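Local coordinates for DUF4974 domain-containing protein (PDB 4M0N) that probably acts as a FecR-type anti-sigma factor, this chain being the part with its FecR and FecR C-terminal regions, at residues Thr84-Asn97 with Met107-Pro121. The protein carries 1 engineered substitution. Numbering follows the deposited sequence.
Sequences TRQADVKVLGASFN and MAVSVRTGKVEVDMP. Engineered in segment 84-97: Ala94 (natural residue Thr).
Ser95 and Thr113 meet hydroxyl to hydroxyl because each first torsion (chi1 69° in both) sets the oxygen between backbone N and carbonyl carbon; OG and OG1 lie 2.7 Å apart and share a hydrogen bond. Each segment gives one strand to each of two sheets of the FecR protein region: 88-91 pairs antiparallel with 116-120, and 94-97 with 107-111, part of the hairpin 94-100/106-111. Between the sheets, Val116 holds CG1 anti to its N, 3.3 Å from Val89 CG1 and tighter than usual, while CG2 packs on Val91 CG1 (3.6 Å), the engineered Ala94 and, obliquely, the Phe96 ring. Val89 CG2 meets Val109 CG2 tip to tip from one sheet to the other.

In the first pair the bond from Lys90 N to Glu117 O is nearly straight (2.7 Å, 175°). In the second, the N-H groups of Arg112 and Thr113 both bond to Ser95 O, a classic beta bulge where the chain turns from one sheet into the other. Water 3 joins Asn97 ND2 to Ser110 OG, which also bond to Glu67 and Gln132 respectively.

The Gln86 amide runs alongside Met107 the opposite way, Gln86 NE2 3.8 Å from Met107 CB, and donates to Asn137. An alanine here is likely to leave Asn137 OD1 without that donor and uncover one flank of Met107. Glu117 OE2 lies 2.6 Å from Asp119 OD1, so one acid probably carries a proton. The contact thus combines apolar packing between the sheets, close acids outside the 88-91/116-120 pair, and buried hydroxyl and amide groups outside 94-97/107-111.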
ATOM      1  N   THR A  84     -11.162   4.090   4.857  1.00 14.78           N
ATOM      2  CA  THR A  84     -11.031   3.793   3.464  1.00 13.49           C
ATOM      3  C   THR A  84     -12.353   3.263   2.924  1.00 14.34           C
ATOM      4  O   THR A  84     -13.269   2.900   3.669  1.00 15.67           O
ATOM      5  CB  THR A  84      -9.948   2.759   3.200  1.00 12.71           C
ATOM      6  OG1 THR A  84     -10.409   1.467   3.627  1.00 12.62           O
ATOM      7  CG2 THR A  84      -8.665   3.117   3.888  1.00 12.81           C
ATOM      8  N   ARG A  85     -12.440   3.235   1.610  1.00 15.20           N
ATOM      9  CA  ARG A  85     -13.656   2.762   0.998  1.00 17.93           C
ATOM     10  C   ARG A  85     -14.031   1.371   1.514  1.00 18.89           C
ATOM     11  O   ARG A  85     -15.211   1.110   1.744  1.00 20.57           O
ATOM     12  CB  ARG A  85     -13.536   2.760  -0.522  1.00 19.54           C
ATOM     13  CG  ARG A  85     -14.844   2.374  -1.221  1.00 24.10           C
ATOM     14  CD  ARG A  85     -14.678   2.199  -2.729  1.00 28.63           C
ATOM     15  NE  ARG A  85     -13.750   1.124  -3.111  1.00 29.64           N
ATOM     16  CZ  ARG A  85     -14.057  -0.170  -3.254  1.00 38.12           C
ATOM     17  NH1 ARG A  85     -15.293  -0.618  -3.049  1.00 38.93           N
ATOM     18  NH2 ARG A  85     -13.111  -1.035  -3.613  1.00 45.46           N
ATOM     19  N   GLN A  86     -13.034   0.497   1.659  1.00 17.75           N
ATOM     20  CA  GLN A  86     -13.240  -0.910   1.971  1.00 19.81           C
ATOM     21  C   GLN A  86     -13.444  -1.181   3.464  1.00 18.63           C
ATOM     22  O   GLN A  86     -14.044  -2.194   3.837  1.00 19.61           O
ATOM     23  CB  GLN A  86     -12.041  -1.701   1.502  1.00 23.19           C
ATOM     24  CG  GLN A  86     -11.819  -1.621  -0.005  1.00 25.30           C
ATOM     25  CD  GLN A  86     -10.735  -0.629  -0.402  1.00 21.65           C
ATOM     26  OE1 GLN A  86     -10.531   0.417   0.256  1.00 18.92           O
ATOM     27  NE2 GLN A  86     -10.055  -0.933  -1.511  1.00 20.58           N
ATOM     28  N   ALA A  87     -12.882  -0.306   4.298  1.00 15.18           N
ATOM     29  CA  ALA A  87     -12.713  -0.637   5.704  1.00 14.00           C
ATOM     30  C   ALA A  87     -12.375   0.560   6.512  1.00 14.45           C
ATOM     31  O   ALA A  87     -11.721   1.485   6.041  1.00 15.38           O
ATOM     32  CB  ALA A  87     -11.574  -1.628   5.879  1.00 14.24           C
ATOM     33  N   ASP A  88     -12.779   0.518   7.765  1.00 13.31           N
ATOM     34  CA  ASP A  88     -12.205   1.416   8.742  1.00 14.61           C
ATOM     35  C   ASP A  88     -11.121   0.696   9.503  1.00 15.44           C
ATOM     36  O   ASP A  88     -11.312  -0.442   9.960  1.00 18.46           O
ATOM     37  CB  ASP A  88     -13.250   1.855   9.768  1.00 15.19           C
ATOM     38  CG  ASP A  88     -14.243   2.896   9.255  1.00 18.92           C
ATOM     39  OD1 ASP A  88     -14.050   3.495   8.193  1.00 18.41           O
ATOM     40  OD2 ASP A  88     -15.221   3.211   9.993  1.00 24.33           O
ATOM     41  N   VAL A  89     -10.008   1.382   9.738  1.00 14.08           N
ATOM     42  CA  VAL A  89      -8.975   0.839  10.585  1.00 14.67           C
ATOM     43  C   VAL A  89      -8.951   1.680  11.847  1.00 16.09           C
ATOM     44  O   VAL A  89      -8.679   2.891  11.795  1.00 17.41           O
ATOM     45  CB  VAL A  89      -7.612   0.874   9.878  1.00 15.83           C
ATOM     46  CG1 VAL A  89      -6.547   0.291  10.779  1.00 16.33           C
ATOM     47  CG2 VAL A  89      -7.720   0.171   8.532  1.00 17.76           C
ATOM     48  N   LYS A  90      -9.200   1.030  12.985  1.00 14.89           N
ATOM     49  CA  LYS A  90      -9.417   1.723  14.258  1.00 17.90           C
ATOM     50  C   LYS A  90      -8.357   1.350  15.278  1.00 17.40           C
ATOM     51  O   LYS A  90      -8.098   0.158  15.498  1.00 18.39           O
ATOM     52  CB  LYS A  90     -10.780   1.319  14.741  1.00 20.17           C
ATOM     53  CG  LYS A  90     -11.256   2.022  15.981  1.00 24.75           C
ATOM     54  CD  LYS A  90     -12.691   1.598  16.257  1.00 31.98           C
ATOM     55  CE  LYS A  90     -13.273   2.400  17.398  1.00 40.35           C
ATOM     56  NZ  LYS A  90     -12.552   2.119  18.670  1.00 49.95           N
ATOM     57  N   VAL A  91      -7.703   2.342  15.866  1.00 16.56           N
ATOM     58  CA  VAL A  91      -6.702   2.064  16.852  1.00 17.77           C
ATOM     59  C   VAL A  91      -6.834   3.039  18.017  1.00 19.70           C
ATOM     60  O   VAL A  91      -7.461   4.101  17.890  1.00 20.04           O
ATOM     61  CB  VAL A  91      -5.252   2.116  16.320  1.00 18.75           C
ATOM     62  CG1 VAL A  91      -5.066   1.254  15.073  1.00 16.89           C
ATOM     63  CG2 VAL A  91      -4.786   3.543  16.076  1.00 17.39           C
ATOM     64  N   LEU A  92      -6.195   2.697  19.129  1.00 22.11           N
ATOM     65  CA  LEU A  92      -5.965   3.682  20.181  1.00 23.22           C
ATOM     66  C   LEU A  92      -4.552   4.259  20.104  1.00 22.47           C
ATOM     67  O   LEU A  92      -4.328   5.441  20.336  1.00 26.13           O
ATOM     68  CB  LEU A  92      -6.186   3.047  21.545  1.00 24.05           C
ATOM     69  CG  LEU A  92      -7.525   2.355  21.757  1.00 27.62           C
ATOM     70  CD1 LEU A  92      -7.561   1.811  23.185  1.00 30.16           C
ATOM     71  CD2 LEU A  92      -8.689   3.301  21.531  1.00 29.04           C
ATOM     72  N   GLY A  93      -3.602   3.392  19.797  1.00 25.22           N
ATOM     73  CA  GLY A  93      -2.207   3.777  19.643  1.00 26.46           C
ATOM     74  C   GLY A  93      -1.572   2.589  18.980  1.00 24.88           C
ATOM     75  O   GLY A  93      -1.592   1.515  19.528  1.00 27.43           O
ATOM     76  N   ALA A  94      -1.081   2.764  17.758  1.00 18.86           N
ATOM     77  CA  ALA A  94      -0.469   1.680  16.998  1.00 18.17           C
ATOM     78  C   ALA A  94       0.241   2.266  15.799  1.00 16.46           C
ATOM     79  O   ALA A  94      -0.024   3.412  15.437  1.00 16.55           O
ATOM     80  CB  ALA A  94      -1.528   0.711  16.511  1.00 18.87           C
ATOM     81  N   SER A  95       1.151   1.519  15.200  1.00 15.03           N
ATOM     82  CA  SER A  95       1.699   1.945  13.913  1.00 16.12           C
ATOM     83  C   SER A  95       1.419   0.852  12.921  1.00 15.82           C
ATOM     84  O   SER A  95       1.581  -0.335  13.196  1.00 15.61           O
ATOM     85  CB  SER A  95       3.179   2.338  13.962  1.00 17.49           C
ATOM     86  OG  SER A  95       4.074   1.245  14.199  1.00 19.76           O
ATOM     87  N   PHE A  96       0.969   1.267  11.757  1.00 14.49           N
ATOM     88  CA  PHE A  96       0.456   0.314  10.780  1.00 15.06           C
ATOM     89  C   PHE A  96       0.400   0.922   9.401  1.00 12.93           C
ATOM     90  O   PHE A  96       0.288   2.156   9.249  1.00 14.17           O
ATOM     91  CB  PHE A  96      -0.935  -0.158  11.179  1.00 14.73           C
ATOM     92  CG  PHE A  96      -1.909   0.976  11.373  1.00 13.79           C
ATOM     93  CD1 PHE A  96      -1.941   1.692  12.563  1.00 15.20           C
ATOM     94  CD2 PHE A  96      -2.773   1.334  10.363  1.00 15.31           C
ATOM     95  CE1 PHE A  96      -2.805   2.767  12.718  1.00 14.86           C
ATOM     96  CE2 PHE A  96      -3.630   2.437  10.506  1.00 13.98           C
ATOM     97  CZ  PHE A  96      -3.657   3.132  11.705  1.00 14.23           C
ATOM     98  N   ASN A  97       0.497   0.032   8.411  1.00 11.82           N
ATOM     99  CA  ASN A  97       0.359   0.377   7.002  1.00 10.79           C
ATOM    100  C   ASN A  97      -1.009   0.042   6.467  1.00 10.47           C
ATOM    101  O   ASN A  97      -1.556  -1.010   6.738  1.00 11.53           O
ATOM    102  CB  ASN A  97       1.374  -0.443   6.183  1.00 12.15           C
ATOM    103  CG  ASN A  97       1.677   0.162   4.841  1.00 13.37           C
ATOM    104  OD1 ASN A  97       2.417   1.160   4.743  1.00 14.85           O
ATOM    105  ND2 ASN A  97       1.194  -0.489   3.778  1.00 14.53           N
ATOM    106  N   MET A 107      -6.362  -4.731  -1.246  1.00 14.11           N
ATOM    107  CA  MET A 107      -6.160  -3.793  -0.170  1.00 13.67           C
ATOM    108  C   MET A 107      -5.565  -4.568   1.011  1.00 13.74           C
ATOM    109  O   MET A 107      -5.888  -5.721   1.207  1.00 14.45           O
ATOM    110  CB  MET A 107      -7.504  -3.176   0.185  1.00 15.98           C
ATOM    111  CG  MET A 107      -7.535  -2.258   1.361  1.00 19.59           C
ATOM    112  SD  MET A 107      -7.942  -3.042   2.922  1.00 25.94           S
ATOM    113  CE  MET A 107      -8.195  -1.517   3.832  1.00 24.40           C
ATOM    114  N   ALA A 108      -4.628  -3.964   1.717  1.00 12.67           N
ATOM    115  CA  ALA A 108      -4.003  -4.652   2.844  1.00 13.77           C
ATOM    116  C   ALA A 108      -3.682  -3.716   3.977  1.00 14.56           C
ATOM    117  O   ALA A 108      -3.196  -2.586   3.769  1.00 13.51           O
ATOM    118  CB  ALA A 108      -2.730  -5.366   2.435  1.00 15.33           C
ATOM    119  N   VAL A 109      -3.932  -4.214   5.190  1.00 13.84           N
ATOM    120  CA  VAL A 109      -3.564  -3.537   6.416  1.00 13.28           C
ATOM    121  C   VAL A 109      -2.571  -4.413   7.164  1.00 12.66           C
ATOM    122  O   VAL A 109      -2.806  -5.597   7.356  1.00 13.49           O
ATOM    123  CB  VAL A 109      -4.804  -3.294   7.307  1.00 14.43           C
ATOM    124  CG1 VAL A 109      -4.426  -2.662   8.633  1.00 14.69           C
ATOM    125  CG2 VAL A 109      -5.830  -2.452   6.545  1.00 15.70           C
ATOM    126  N   SER A 110      -1.437  -3.823   7.525  1.00 12.71           N
ATOM    127  CA  SER A 110      -0.292  -4.565   8.083  1.00 13.69           C
ATOM    128  C   SER A 110       0.197  -3.835   9.314  1.00 13.77           C
ATOM    129  O   SER A 110       0.483  -2.640   9.260  1.00 14.15           O
ATOM    130  CB  SER A 110       0.835  -4.632   7.072  1.00 14.72           C
ATOM    131  OG  SER A 110       0.412  -5.095   5.785  1.00 14.56           O
ATOM    132  N   VAL A 111       0.273  -4.541  10.443  1.00 14.23           N
ATOM    133  CA  VAL A 111       0.554  -3.906  11.724  1.00 14.82           C
ATOM    134  C   VAL A 111       2.036  -4.006  12.058  1.00 15.15           C
ATOM    135  O   VAL A 111       2.613  -5.079  12.002  1.00 16.02           O
ATOM    136  CB  VAL A 111      -0.242  -4.557  12.878  1.00 15.11           C
ATOM    137  CG1 VAL A 111       0.041  -3.850  14.185  1.00 15.75           C
ATOM    138  CG2 VAL A 111      -1.729  -4.568  12.556  1.00 16.54           C
ATOM    139  N   ARG A 112       2.648  -2.868  12.347  1.00 16.02           N
ATOM    140  CA  ARG A 112       4.032  -2.831  12.771  1.00 16.91           C
ATOM    141  C   ARG A 112       4.166  -2.884  14.295  1.00 19.22           C
ATOM    142  O   ARG A 112       4.940  -3.672  14.838  1.00 17.68           O
ATOM    143  CB  ARG A 112       4.707  -1.585  12.246  1.00 18.74           C
ATOM    144  CG  ARG A 112       6.186  -1.504  12.577  1.00 21.58           C
ATOM    145  CD  ARG A 112       6.997  -2.098  11.448  1.00 29.44           C
ATOM    146  NE  ARG A 112       8.434  -1.908  11.599  1.00 33.58           N
ATOM    147  CZ  ARG A 112       9.234  -2.666  12.350  1.00 38.30           C
ATOM    148  NH1 ARG A 112       8.769  -3.707  13.035  1.00 36.65           N
ATOM    149  NH2 ARG A 112      10.533  -2.383  12.402  1.00 42.48           N
ATOM    150  N   THR A 113       3.413  -2.030  14.979  1.00 17.13           N
ATOM    151  CA  THR A 113       3.413  -1.999  16.426  1.00 19.94           C
ATOM    152  C   THR A 113       1.987  -1.798  16.921  1.00 18.46           C
ATOM    153  O   THR A 113       1.168  -1.229  16.239  1.00 17.71           O
ATOM    154  CB  THR A 113       4.319  -0.871  16.987  1.00 22.29           C
ATOM    155  OG1 THR A 113       3.753   0.407  16.703  1.00 25.23           O
ATOM    156  CG2 THR A 113       5.670  -0.913  16.337  1.00 24.41           C
ATOM    157  N   GLY A 114       1.689  -2.286  18.115  1.00 19.84           N
ATOM    158  CA  GLY A 114       0.390  -2.055  18.738  1.00 19.67           C
ATOM    159  C   GLY A 114      -0.688  -3.001  18.241  1.00 21.38           C
ATOM    160  O   GLY A 114      -0.394  -4.040  17.636  1.00 21.33           O
ATOM    161  N   LYS A 115      -1.947  -2.592  18.431  1.00 19.13           N
ATOM    162  CA  LYS A 115      -3.127  -3.422  18.175  1.00 19.47           C
ATOM    163  C   LYS A 115      -4.055  -2.607  17.300  1.00 19.90           C
ATOM    164  O   LYS A 115      -4.248  -1.416  17.533  1.00 19.71           O
ATOM    165  CB  LYS A 115      -3.819  -3.815  19.482  1.00 23.41           C
ATOM    166  CG  LYS A 115      -2.938  -4.702  20.343  1.00 24.85           C
ATOM    167  CD  LYS A 115      -3.654  -5.217  21.564  1.00 28.04           C
ATOM    168  CE  LYS A 115      -2.688  -5.978  22.450  1.00 28.90           C
ATOM    169  NZ  LYS A 115      -3.387  -6.608  23.582  1.00 29.67           N
ATOM    170  N   VAL A 116      -4.575  -3.256  16.260  1.00 19.80           N
ATOM    171  CA  VAL A 116      -5.371  -2.587  15.263  1.00 16.60           C
ATOM    172  C   VAL A 116      -6.672  -3.363  15.027  1.00 18.28           C
ATOM    173  O   VAL A 116      -6.654  -4.588  14.919  1.00 19.21           O
ATOM    174  CB  VAL A 116      -4.561  -2.532  13.954  1.00 19.85           C
ATOM    175  CG1 VAL A 116      -5.373  -1.985  12.836  1.00 20.00           C
ATOM    176  CG2 VAL A 116      -3.272  -1.725  14.173  1.00 19.60           C
ATOM    177  N   GLU A 117      -7.789  -2.645  14.929  1.00 15.85           N
ATOM    178  CA  GLU A 117      -9.069  -3.280  14.568  1.00 16.53           C
ATOM    179  C   GLU A 117      -9.430  -2.867  13.147  1.00 17.18           C
ATOM    180  O   GLU A 117      -9.387  -1.706  12.821  1.00 18.13           O
ATOM    181  CB  GLU A 117     -10.190  -2.827  15.505  1.00 19.99           C
ATOM    182  CG  GLU A 117     -11.535  -3.468  15.234  1.00 22.54           C
ATOM    183  CD  GLU A 117     -12.615  -3.110  16.261  1.00 29.25           C
ATOM    184  OE1 GLU A 117     -12.410  -3.376  17.458  1.00 30.43           O
ATOM    185  OE2 GLU A 117     -13.672  -2.583  15.861  1.00 30.63           O
ATOM    186  N   VAL A 118      -9.806  -3.832  12.320  1.00 15.63           N
ATOM    187  CA  VAL A 118     -10.214  -3.565  10.972  1.00 14.94           C
ATOM    188  C   VAL A 118     -11.678  -3.903  10.845  1.00 15.31           C
ATOM    189  O   VAL A 118     -12.079  -5.065  10.961  1.00 15.46           O
ATOM    190  CB  VAL A 118      -9.390  -4.387   9.972  1.00 15.01           C
ATOM    191  CG1 VAL A 118      -9.825  -4.061   8.549  1.00 15.60           C
ATOM    192  CG2 VAL A 118      -7.891  -4.102  10.152  1.00 15.20           C
ATOM    193  N   ASP A 119     -12.481  -2.881  10.558  1.00 14.79           N
ATOM    194  CA  ASP A 119     -13.900  -3.033  10.507  1.00 17.28           C
ATOM    195  C   ASP A 119     -14.346  -2.935   9.060  1.00 18.40           C
ATOM    196  O   ASP A 119     -14.151  -1.914   8.405  1.00 16.92           O
ATOM    197  CB  ASP A 119     -14.581  -1.922  11.291  1.00 20.51           C
ATOM    198  CG  ASP A 119     -14.196  -1.898  12.740  1.00 29.61           C
ATOM    199  OD1 ASP A 119     -14.091  -2.979  13.354  1.00 31.62           O
ATOM    200  OD2 ASP A 119     -14.020  -0.781  13.292  1.00 39.24           O
ATOM    201  N   MET A 120     -14.992  -3.999   8.596  1.00 18.44           N
ATOM    202  CA  MET A 120     -15.509  -4.116   7.237  1.00 22.47           C
ATOM    203  C   MET A 120     -17.003  -4.438   7.378  1.00 22.52           C
ATOM    204  O   MET A 120     -17.477  -4.790   8.459  1.00 21.75           O
ATOM    205  CB  MET A 120     -14.749  -5.221   6.470  1.00 21.27           C
ATOM    206  CG  MET A 120     -13.275  -4.917   6.158  1.00 23.12           C
ATOM    207  SD  MET A 120     -12.231  -6.360   5.972  1.00 32.21           S
ATOM    208  CE  MET A 120     -12.165  -7.023   7.654  1.00 34.91           C
ATOM    209  N   PRO A 121     -17.768  -4.281   6.299  1.00 27.55           N
ATOM    210  CA  PRO A 121     -19.213  -4.428   6.405  1.00 31.06           C
ATOM    211  C   PRO A 121     -19.650  -5.713   7.116  1.00 32.81           C
ATOM    212  O   PRO A 121     -20.508  -5.706   8.013  1.00 34.39           O
ATOM    213  CB  PRO A 121     -19.656  -4.401   4.938  1.00 31.92           C
ATOM    214  CG  PRO A 121     -18.640  -3.530   4.276  1.00 32.92           C
ATOM    215  CD  PRO A 121     -17.339  -3.901   4.938  1.00 30.13           C
TER
HETATM  216  O   HOH W   1      -4.581   0.310  19.513  1.00 23.88           O
HETATM  217  O   HOH W   2      -1.905  -0.629  20.948  1.00 30.28           O
HETATM  218  O   HOH W   3      -0.388  -2.998   4.171  1.00 14.00           O